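Local coordinates for beta-N-acetylglucosaminidase-like protein Glycoside hydrolase family 20 (Flavobacterium johnsoniae, PDB 6YHH) that probably removes terminal N-acetylglucosamine units from chitin-derived oligosaccharides, as a chitobiase of glycoside hydrolase family 20, at residues F412-M417 with A448-E453; S154-P159 with L454-T459. One frame throughout, in Å; residues are numbered along the deposited sequence.

Interaction 1 (F412-M417 with A448-E453)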
ATOM      1  N   PHE A 412       8.597 -24.908   6.381  1.00  8.20           N
ATOM      2  CA  PHE A 412       8.363 -23.668   5.637  1.00  7.96           C
ATOM      3  C   PHE A 412       7.251 -22.820   6.363  1.00  8.09           C
ATOM      4  O   PHE A 412       6.528 -22.029   5.713  1.00  8.65           O
ATOM      5  CB  PHE A 412       7.888 -23.960   4.216  1.00  7.95           C
ATOM      6  CG  PHE A 412       8.870 -24.721   3.330  1.00  8.40           C
ATOM      7  CD1 PHE A 412      10.201 -24.372   3.228  1.00  8.27           C
ATOM      8  CD2 PHE A 412       8.419 -25.742   2.506  1.00  9.40           C
ATOM      9  CE1 PHE A 412      11.036 -24.997   2.300  1.00  8.44           C
ATOM     10  CE2 PHE A 412       9.263 -26.394   1.644  1.00  9.44           C
ATOM     11  CZ  PHE A 412      10.590 -26.026   1.524  1.00  8.23           C
ATOM     12  N   TYR A 413       7.267 -22.905   7.687  1.00  8.44           N
ATOM     13  CA  TYR A 413       6.306 -22.158   8.534  1.00  9.17           C
ATOM     14  C   TYR A 413       6.881 -20.770   8.825  1.00  8.84           C
ATOM     15  O   TYR A 413       7.319 -20.480   9.939  1.00  8.93           O
ATOM     16  CB  TYR A 413       5.952 -22.943   9.790  1.00 10.37           C
ATOM     17  CG  TYR A 413       4.782 -23.878   9.531  1.00  9.94           C
ATOM     18  CD1 TYR A 413       4.846 -24.825   8.518  1.00 11.53           C
ATOM     19  CD2 TYR A 413       3.601 -23.774  10.255  1.00 12.36           C
ATOM     20  CE1 TYR A 413       3.746 -25.630   8.238  1.00 11.62           C
ATOM     21  CE2 TYR A 413       2.527 -24.649  10.024  1.00 12.07           C
ATOM     22  CZ  TYR A 413       2.589 -25.479   8.951  1.00 12.40           C
ATOM     23  OH  TYR A 413       1.474 -26.225   8.639  1.00 14.49           O
ATOM     24  N   ILE A 414       6.811 -19.897   7.815  1.00  9.61           N
ATOM     25  CA  ILE A 414       7.439 -18.546   7.857  1.00  9.26           C
ATOM     26  C   ILE A 414       6.791 -17.656   8.950  1.00  9.53           C
ATOM     27  O   ILE A 414       7.414 -16.731   9.443  1.00  9.04           O
ATOM     28  CB  ILE A 414       7.329 -17.855   6.471  1.00  9.15           C
ATOM     29  CG1 ILE A 414       5.969 -17.981   5.845  1.00  9.59           C
ATOM     30  CG2 ILE A 414       8.281 -18.462   5.489  1.00 10.40           C
ATOM     31  CD1 ILE A 414       5.745 -17.079   4.649  1.00 10.06           C
ATOM     32  N   ASP A 415       5.549 -17.964   9.372  1.00  8.26           N
ATOM     33  CA  ASP A 415       4.932 -17.200  10.412  1.00  8.02           C
ATOM     34  C   ASP A 415       5.603 -17.289  11.743  1.00  8.70           C
ATOM     35  O   ASP A 415       5.411 -16.397  12.584  1.00  8.36           O
ATOM     36  CB  ASP A 415       3.446 -17.617  10.544  1.00  8.30           C
ATOM     37  CG  ASP A 415       3.300 -19.044  10.957  1.00  8.77           C
ATOM     38  OD1 ASP A 415       3.877 -19.899  10.262  1.00 10.50           O
ATOM     39  OD2 ASP A 415       2.594 -19.339  11.978  1.00  9.45           O
ATOM     40  N   LEU A 416       6.416 -18.359  11.987  1.00  7.83           N
ATOM     41  CA  LEU A 416       6.993 -18.592  13.304  1.00  8.56           C
ATOM     42  C   LEU A 416       8.280 -17.807  13.525  1.00  7.82           C
ATOM     43  O   LEU A 416       8.934 -17.942  14.538  1.00  7.26           O
ATOM     44  CB  LEU A 416       7.198 -20.124  13.443  1.00  8.52           C
ATOM     45  CG  LEU A 416       5.843 -20.888  13.383  1.00  9.38           C
ATOM     46  CD1 LEU A 416       6.133 -22.410  13.535  1.00  9.65           C
ATOM     47  CD2 LEU A 416       4.754 -20.396  14.310  1.00 10.80           C
ATOM     48  N   MET A 417       8.685 -17.079  12.489  1.00  7.45           N
ATOM     49  CA  MET A 417       9.809 -16.128  12.583  1.00  7.62           C
ATOM     50  C   MET A 417      11.178 -16.769  12.734  1.00  7.49           C
ATOM     51  O   MET A 417      12.127 -16.157  13.286  1.00  6.98           O
ATOM     52  CB  MET A 417       9.573 -15.026  13.650  1.00  7.45           C
ATOM     53  CG  MET A 417       8.193 -14.358  13.525  1.00  7.98           C
ATOM     54  SD  MET A 417       7.741 -13.876  11.854  1.00  9.52           S
ATOM     55  CE  MET A 417       8.863 -12.539  11.573  1.00 10.98           C
ATOM     56  N   ALA A 448       5.322 -22.494   1.293  1.00  8.81           N
ATOM     57  CA  ALA A 448       5.488 -21.597   2.481  1.00  9.17           C
ATOM     58  C   ALA A 448       4.092 -21.301   2.996  1.00  9.15           C
ATOM     59  O   ALA A 448       3.177 -21.018   2.168  1.00 10.11           O
ATOM     60  CB  ALA A 448       6.203 -20.327   2.095  1.00  9.50           C
ATOM     61  N   THR A 449       3.906 -21.351   4.311  1.00  9.06           N
ATOM     62  CA  THR A 449       2.594 -21.097   4.890  1.00  9.63           C
ATOM     63  C   THR A 449       2.592 -19.849   5.749  1.00  9.45           C
ATOM     64  O   THR A 449       3.150 -19.836   6.831  1.00 10.10           O
ATOM     65  CB  THR A 449       2.059 -22.243   5.762  1.00  9.31           C
ATOM     66  OG1 THR A 449       2.986 -22.516   6.856  1.00  9.23           O
ATOM     67  CG2 THR A 449       1.852 -23.495   4.949  1.00 10.50           C
ATOM     68  N   MET A 450       1.946 -18.795   5.282  1.00  7.18           N
ATOM     69  CA  MET A 450       1.794 -17.567   6.066  1.00  7.18           C
ATOM     70  C   MET A 450       0.492 -17.505   6.830  1.00  7.23           C
ATOM     71  O   MET A 450      -0.522 -16.936   6.368  1.00  8.05           O
ATOM     72  CB  MET A 450       1.934 -16.299   5.244  1.00  7.71           C
ATOM     73  CG  MET A 450       2.038 -15.054   6.152  1.00  8.41           C
ATOM     74  SD  MET A 450       3.442 -15.117   7.282  1.00  8.99           S
ATOM     75  CE  MET A 450       2.839 -13.972   8.532  1.00  9.80           C
ATOM     76  N   TRP A 451       0.499 -18.168   7.971  1.00  6.86           N
ATOM     77  CA  TRP A 451      -0.533 -18.069   8.996  1.00  6.84           C
ATOM     78  C   TRP A 451      -0.539 -16.629   9.572  1.00  7.32           C
ATOM     79  O   TRP A 451       0.522 -16.031   9.744  1.00  7.65           O
ATOM     80  CB  TRP A 451      -0.358 -19.075  10.063  1.00  7.14           C
ATOM     81  CG  TRP A 451      -0.273 -20.475   9.566  1.00  7.60           C
ATOM     82  CD1 TRP A 451       0.856 -21.207   9.364  1.00  8.69           C
ATOM     83  CD2 TRP A 451      -1.336 -21.232   8.986  1.00  8.23           C
ATOM     84  NE1 TRP A 451       0.547 -22.432   8.775  1.00  8.16           N
ATOM     85  CE2 TRP A 451      -0.782 -22.433   8.489  1.00  7.82           C
ATOM     86  CE3 TRP A 451      -2.675 -21.000   8.821  1.00  8.32           C
ATOM     87  CZ2 TRP A 451      -1.576 -23.457   7.961  1.00  7.83           C
ATOM     88  CZ3 TRP A 451      -3.466 -22.000   8.302  1.00  8.66           C
ATOM     89  CH2 TRP A 451      -2.935 -23.195   7.866  1.00  8.60           C
ATOM     90  N   THR A 452      -1.738 -16.071   9.805  1.00  6.81           N
ATOM     91  CA  THR A 452      -1.837 -14.627  10.125  1.00  7.00           C
ATOM     92  C   THR A 452      -2.353 -14.244  11.495  1.00  6.94           C
ATOM     93  O   THR A 452      -2.730 -13.081  11.686  1.00  6.97           O
ATOM     94  CB  THR A 452      -2.581 -13.891   9.013  1.00  7.21           C
ATOM     95  OG1 THR A 452      -3.915 -14.418   8.846  1.00  7.26           O
ATOM     96  CG2 THR A 452      -1.862 -13.923   7.722  1.00  7.38           C
ATOM     97  N   GLU A 453      -2.185 -15.114  12.494  1.00  7.17           N
ATOM     98  CA  GLU A 453      -2.466 -14.712  13.868  1.00  7.26           C
ATOM     99  C   GLU A 453      -1.800 -13.409  14.236  1.00  7.58           C
ATOM    100  O   GLU A 453      -2.420 -12.556  14.929  1.00  7.86           O
ATOM    101  CB  GLU A 453      -2.002 -15.725  14.864  1.00  7.75           C
ATOM    102  CG  GLU A 453      -2.741 -17.069  14.863  1.00  8.24           C
ATOM    103  CD  GLU A 453      -2.291 -18.128  13.927  1.00  9.68           C
ATOM    104  OE1 GLU A 453      -1.615 -17.812  12.905  1.00  9.20           O
ATOM    105  OE2 GLU A 453      -2.575 -19.320  14.280  1.00 11.24           O
TER
HETATM  106  O   HOH W   1       1.091 -17.559  13.229  1.00  9.73           O
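Tyr413 and Trp451 set the layout of this contact, in which the loop after strand 406-408 meets the end of the next barrel strand, 443-450. Their rings meet obliquely with planes 36° apart, so that CE2 of Tyr413 comes to 3.2 Å from NE1 of Trp451. Over one face of the tyrosine sits a hydroxyl rather than a carbon: OG1 of Thr449 stands 3.3 Å above the plane, over the ring centre. It is put there by a first torsion of 58° that sets OG1 of Thr449 between its own backbone N and carbonyl carbon, and OG1 also lies 3.1 Å from NE1 of Trp451. Without the aromatic ring, as with an alanine at Tyr413, the indole would probably lose a neighbour and the Thr449 hydroxyl the ring it now faces.

Asp415 approaches the indole differently, its carboxylate turned 69° from the ring plane and placed at the edge, with OD1 3.4 Å from CD1 of Trp451. Next to Tyr413 along the chain, CD1 of Ile414 packs on CB of Met450 at 3.9 Å, the two side chains crossing at about a right angle. Near the end of strand 443-450 the backbones are tied by a hydrogen bond from Thr449 N to Phe412 O.

Trp451 also lies against a bound Tris molecule, probably from the crystallisation liquor, and near Glu317, the predicted proton donor. One water donates to both OD2 of Asp415 and OE1 of Glu453, which are 4.6 Å apart. By bridging two acidic groups, it is likely to ease the repulsion between them.

Interaction 2 (S154-P159 with L454-T459)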
ATOM      1  N   SER A 154      -8.102 -15.749   7.241  1.00  7.28           N
ATOM      2  CA  SER A 154      -9.056 -15.846   8.337  1.00  7.60           C
ATOM      3  C   SER A 154      -8.564 -15.113   9.630  1.00  7.73           C
ATOM      4  O   SER A 154      -9.308 -14.353  10.237  1.00  7.38           O
ATOM      5  CB  SER A 154      -9.359 -17.332   8.661  1.00  8.10           C
ATOM      6  OG  SER A 154     -10.190 -17.457   9.798  1.00  9.30           O
ATOM      7  N   ARG A 155      -7.349 -15.434  10.073  1.00  7.01           N
ATOM      8  CA  ARG A 155      -6.904 -14.905  11.349  1.00  7.35           C
ATOM      9  C   ARG A 155      -6.860 -13.354  11.298  1.00  7.36           C
ATOM     10  O   ARG A 155      -7.486 -12.678  12.076  1.00  7.77           O
ATOM     11  CB  ARG A 155      -5.554 -15.498  11.729  1.00  7.17           C
ATOM     12  CG  ARG A 155      -5.654 -16.896  12.353  1.00  7.08           C
ATOM     13  CD  ARG A 155      -6.499 -17.883  11.595  1.00  7.38           C
ATOM     14  NE  ARG A 155      -6.500 -19.215  12.253  1.00  7.36           N
ATOM     15  CZ  ARG A 155      -5.512 -20.085  12.186  1.00  7.29           C
ATOM     16  NH1 ARG A 155      -4.433 -19.870  11.420  1.00  7.94           N
ATOM     17  NH2 ARG A 155      -5.519 -21.149  12.947  1.00  7.44           N
ATOM     18  N   HIS A 156      -6.147 -12.817  10.342  1.00  7.05           N
ATOM     19  CA  HIS A 156      -6.251 -11.441   9.892  1.00  7.30           C
ATOM     20  C   HIS A 156      -6.580 -11.417   8.419  1.00  7.57           C
ATOM     21  O   HIS A 156      -5.862 -11.936   7.603  1.00  7.29           O
ATOM     22  CB  HIS A 156      -4.965 -10.605  10.059  1.00  7.66           C
ATOM     23  CG  HIS A 156      -4.721 -10.139  11.465  1.00  7.99           C
ATOM     24  ND1 HIS A 156      -4.134 -10.943  12.414  1.00  8.39           N
ATOM     25  CD2 HIS A 156      -5.042  -8.985  12.097  1.00  9.33           C
ATOM     26  CE1 HIS A 156      -4.059 -10.284  13.561  1.00  8.46           C
ATOM     27  NE2 HIS A 156      -4.592  -9.100  13.398  1.00  8.46           N
ATOM     28  N   PHE A 157      -7.714 -10.797   8.128  1.00  6.93           N
ATOM     29  CA  PHE A 157      -8.166 -10.630   6.770  1.00  7.48           C
ATOM     30  C   PHE A 157      -7.106  -9.854   6.020  1.00  7.30           C
ATOM     31  O   PHE A 157      -6.572  -8.809   6.521  1.00  8.53           O
ATOM     32  CB  PHE A 157      -9.535  -9.991   6.703  1.00  7.84           C
ATOM     33  CG  PHE A 157     -10.028  -9.727   5.305  1.00  7.77           C
ATOM     34  CD1 PHE A 157     -10.436 -10.807   4.514  1.00  7.89           C
ATOM     35  CD2 PHE A 157     -10.146  -8.431   4.784  1.00  8.28           C
ATOM     36  CE1 PHE A 157     -10.856 -10.646   3.226  1.00  8.31           C
ATOM     37  CE2 PHE A 157     -10.589  -8.269   3.471  1.00  8.50           C
ATOM     38  CZ  PHE A 157     -11.001  -9.376   2.711  1.00  8.17           C
ATOM     39  N   GLN A 158      -6.839 -10.308   4.807  1.00  7.83           N
ATOM     40  CA  GLN A 158      -5.885  -9.647   3.924  1.00  8.27           C
ATOM     41  C   GLN A 158      -6.639  -9.137   2.683  1.00  8.70           C
ATOM     42  O   GLN A 158      -7.068  -9.934   1.823  1.00  8.28           O
ATOM     43  CB  GLN A 158      -4.785 -10.566   3.509  1.00  8.85           C
ATOM     44  CG  GLN A 158      -4.090 -11.277   4.664  1.00  8.74           C
ATOM     45  CD  GLN A 158      -3.332 -10.309   5.556  1.00  8.40           C
ATOM     46  OE1 GLN A 158      -2.789  -9.340   5.116  1.00  8.21           O
ATOM     47  NE2 GLN A 158      -3.355 -10.606   6.832  1.00  8.67           N
ATOM     48  N   PRO A 159      -6.784  -7.825   2.578  1.00  8.25           N
ATOM     49  CA  PRO A 159      -7.589  -7.261   1.472  1.00  8.70           C
ATOM     50  C   PRO A 159      -7.009  -7.588   0.064  1.00  9.32           C
ATOM     51  O   PRO A 159      -5.870  -8.028  -0.102  1.00  8.31           O
ATOM     52  CB  PRO A 159      -7.528  -5.756   1.729  1.00  8.78           C
ATOM     53  CG  PRO A 159      -7.463  -5.664   3.184  1.00  9.81           C
ATOM     54  CD  PRO A 159      -6.399  -6.748   3.496  1.00  9.92           C
ATOM     55  N   LEU A 454      -0.513 -13.248  13.828  1.00  7.51           N
ATOM     56  CA  LEU A 454       0.293 -12.169  14.245  1.00  7.55           C
ATOM     57  C   LEU A 454       0.790 -11.266  13.093  1.00  8.18           C
ATOM     58  O   LEU A 454       1.864 -10.676  13.201  1.00  9.24           O
ATOM     59  CB  LEU A 454       1.506 -12.666  15.058  1.00  8.02           C
ATOM     60  CG  LEU A 454       1.172 -13.574  16.258  1.00  8.15           C
ATOM     61  CD1 LEU A 454       2.440 -14.168  16.958  1.00  9.01           C
ATOM     62  CD2 LEU A 454       0.233 -12.862  17.280  1.00  9.31           C
ATOM     63  N   ALA A 455       0.027 -11.212  12.021  1.00  7.55           N
ATOM     64  CA  ALA A 455       0.354 -10.354  10.869  1.00  7.28           C
ATOM     65  C   ALA A 455      -0.892  -9.677  10.359  1.00  8.06           C
ATOM     66  O   ALA A 455      -1.801 -10.321   9.874  1.00  8.07           O
ATOM     67  CB  ALA A 455       1.017 -11.140   9.801  1.00  8.37           C
ATOM     68  N   THR A 456      -0.849  -8.368  10.350  1.00  7.63           N
ATOM     69  CA  THR A 456      -1.928  -7.541   9.776  1.00  7.25           C
ATOM     70  C   THR A 456      -1.632  -7.321   8.326  1.00  7.58           C
ATOM     71  O   THR A 456      -0.550  -7.642   7.858  1.00  6.55           O
ATOM     72  CB  THR A 456      -1.931  -6.181  10.473  1.00  7.48           C
ATOM     73  OG1 THR A 456      -0.615  -5.601  10.310  1.00  7.12           O
ATOM     74  CG2 THR A 456      -2.250  -6.338  11.979  1.00  7.98           C
ATOM     75  N   PRO A 457      -2.561  -6.710   7.609  1.00  8.10           N
ATOM     76  CA  PRO A 457      -2.198  -6.323   6.216  1.00  8.38           C
ATOM     77  C   PRO A 457      -0.996  -5.431   6.141  1.00  8.49           C
ATOM     78  O   PRO A 457      -0.304  -5.436   5.119  1.00  8.37           O
ATOM     79  CB  PRO A 457      -3.433  -5.545   5.747  1.00  8.81           C
ATOM     80  CG  PRO A 457      -4.507  -6.197   6.540  1.00  9.63           C
ATOM     81  CD  PRO A 457      -3.993  -6.497   7.894  1.00  8.94           C
ATOM     82  N   GLU A 458      -0.746  -4.674   7.205  1.00  7.96           N
ATOM     83  CA  GLU A 458       0.447  -3.800   7.267  1.00  8.17           C
ATOM     84  C   GLU A 458       1.735  -4.549   7.420  1.00  7.68           C
ATOM     85  O   GLU A 458       2.788  -4.202   6.837  1.00  8.79           O
ATOM     86  CB  GLU A 458       0.285  -2.705   8.342  1.00  9.42           C
ATOM     87  CG  GLU A 458      -0.904  -1.761   8.021  1.00 10.40           C
ATOM     88  CD  GLU A 458      -2.278  -2.267   8.311  1.00 13.38           C
ATOM     89  OE1 GLU A 458      -2.470  -3.192   9.122  1.00 10.70           O
ATOM     90  OE2 GLU A 458      -3.156  -1.812   7.496  1.00 16.19           O
ATOM     91  N   THR A 459       1.746  -5.575   8.248  1.00  7.31           N
ATOM     92  CA  THR A 459       2.977  -6.277   8.536  1.00  7.50           C
ATOM     93  C   THR A 459       3.172  -7.608   7.736  1.00  8.13           C
ATOM     94  O   THR A 459       4.259  -8.168   7.786  1.00  7.99           O
ATOM     95  CB  THR A 459       3.212  -6.622  10.028  1.00  7.77           C
ATOM     96  OG1 THR A 459       2.175  -7.486  10.492  1.00  7.89           O
ATOM     97  CG2 THR A 459       3.143  -5.386  10.856  1.00  8.41           C
TER
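His156 begins the contact by laying its imidazole against the peptide that joins Ala455 to Thr456, where the loops after the neighbouring parallel strands 146-152 and 443-450 meet. The carbonyl carbon of Ala455 lies over one ring face, displaced toward the rim, while CD2 of His156 touches CG2 of Thr456 at 3.8 Å and the two side chains run side by side. The backbone O of Thr452 is hydrogen-bonded to ND1 of His156.

At Phe157 the backbone meets the other loop, its O 3.3 Å from CG of Pro457. Gln158 then folds back on its own segment, bent at chi2 (-66°), and NE2 donates to His156 O at 2.9 Å from above the carbonyl plane. The same nitrogen makes a weak hydrogen bond of 3.4 Å to Ala455 O. Last comes Pro159, the N-cap of helix 160-172, whose CD packs on CG of Pro457, the two side chains crossing at about a right angle.

On the other segment, Thr456 OG1 accepts from Thr459 N in an ST motif. The amide of Gln158 links the two loops only weakly, through its nitrogen, whereas OE1, 3.3 Å from Pro457 CA, is buried without a polar partner, a probable energetic cost.

Overall arrangement
Both interactions belong to the catalytic domain, a TIM-barrel family, and their centres lie 12 Å apart. Strands 146-152 and 443-450 are parallel neighbours in the barrel sheet, and the loops that follow them meet in interaction 2. Interaction 1 joins the end of strand 443-450 to the loop after strand 406-408, its neighbour on the other side. Along the chain, interaction 1 is nested inside the long loop closed by interaction 2. Residues 448-459 run continuously through both, and Arg155 NH1 and Glu453 OE2 form a long, weak ion pair between them, while both residues also bind the Tris molecule. Adjacent barrel loops are thereby linked around a pocket consistent with the active site.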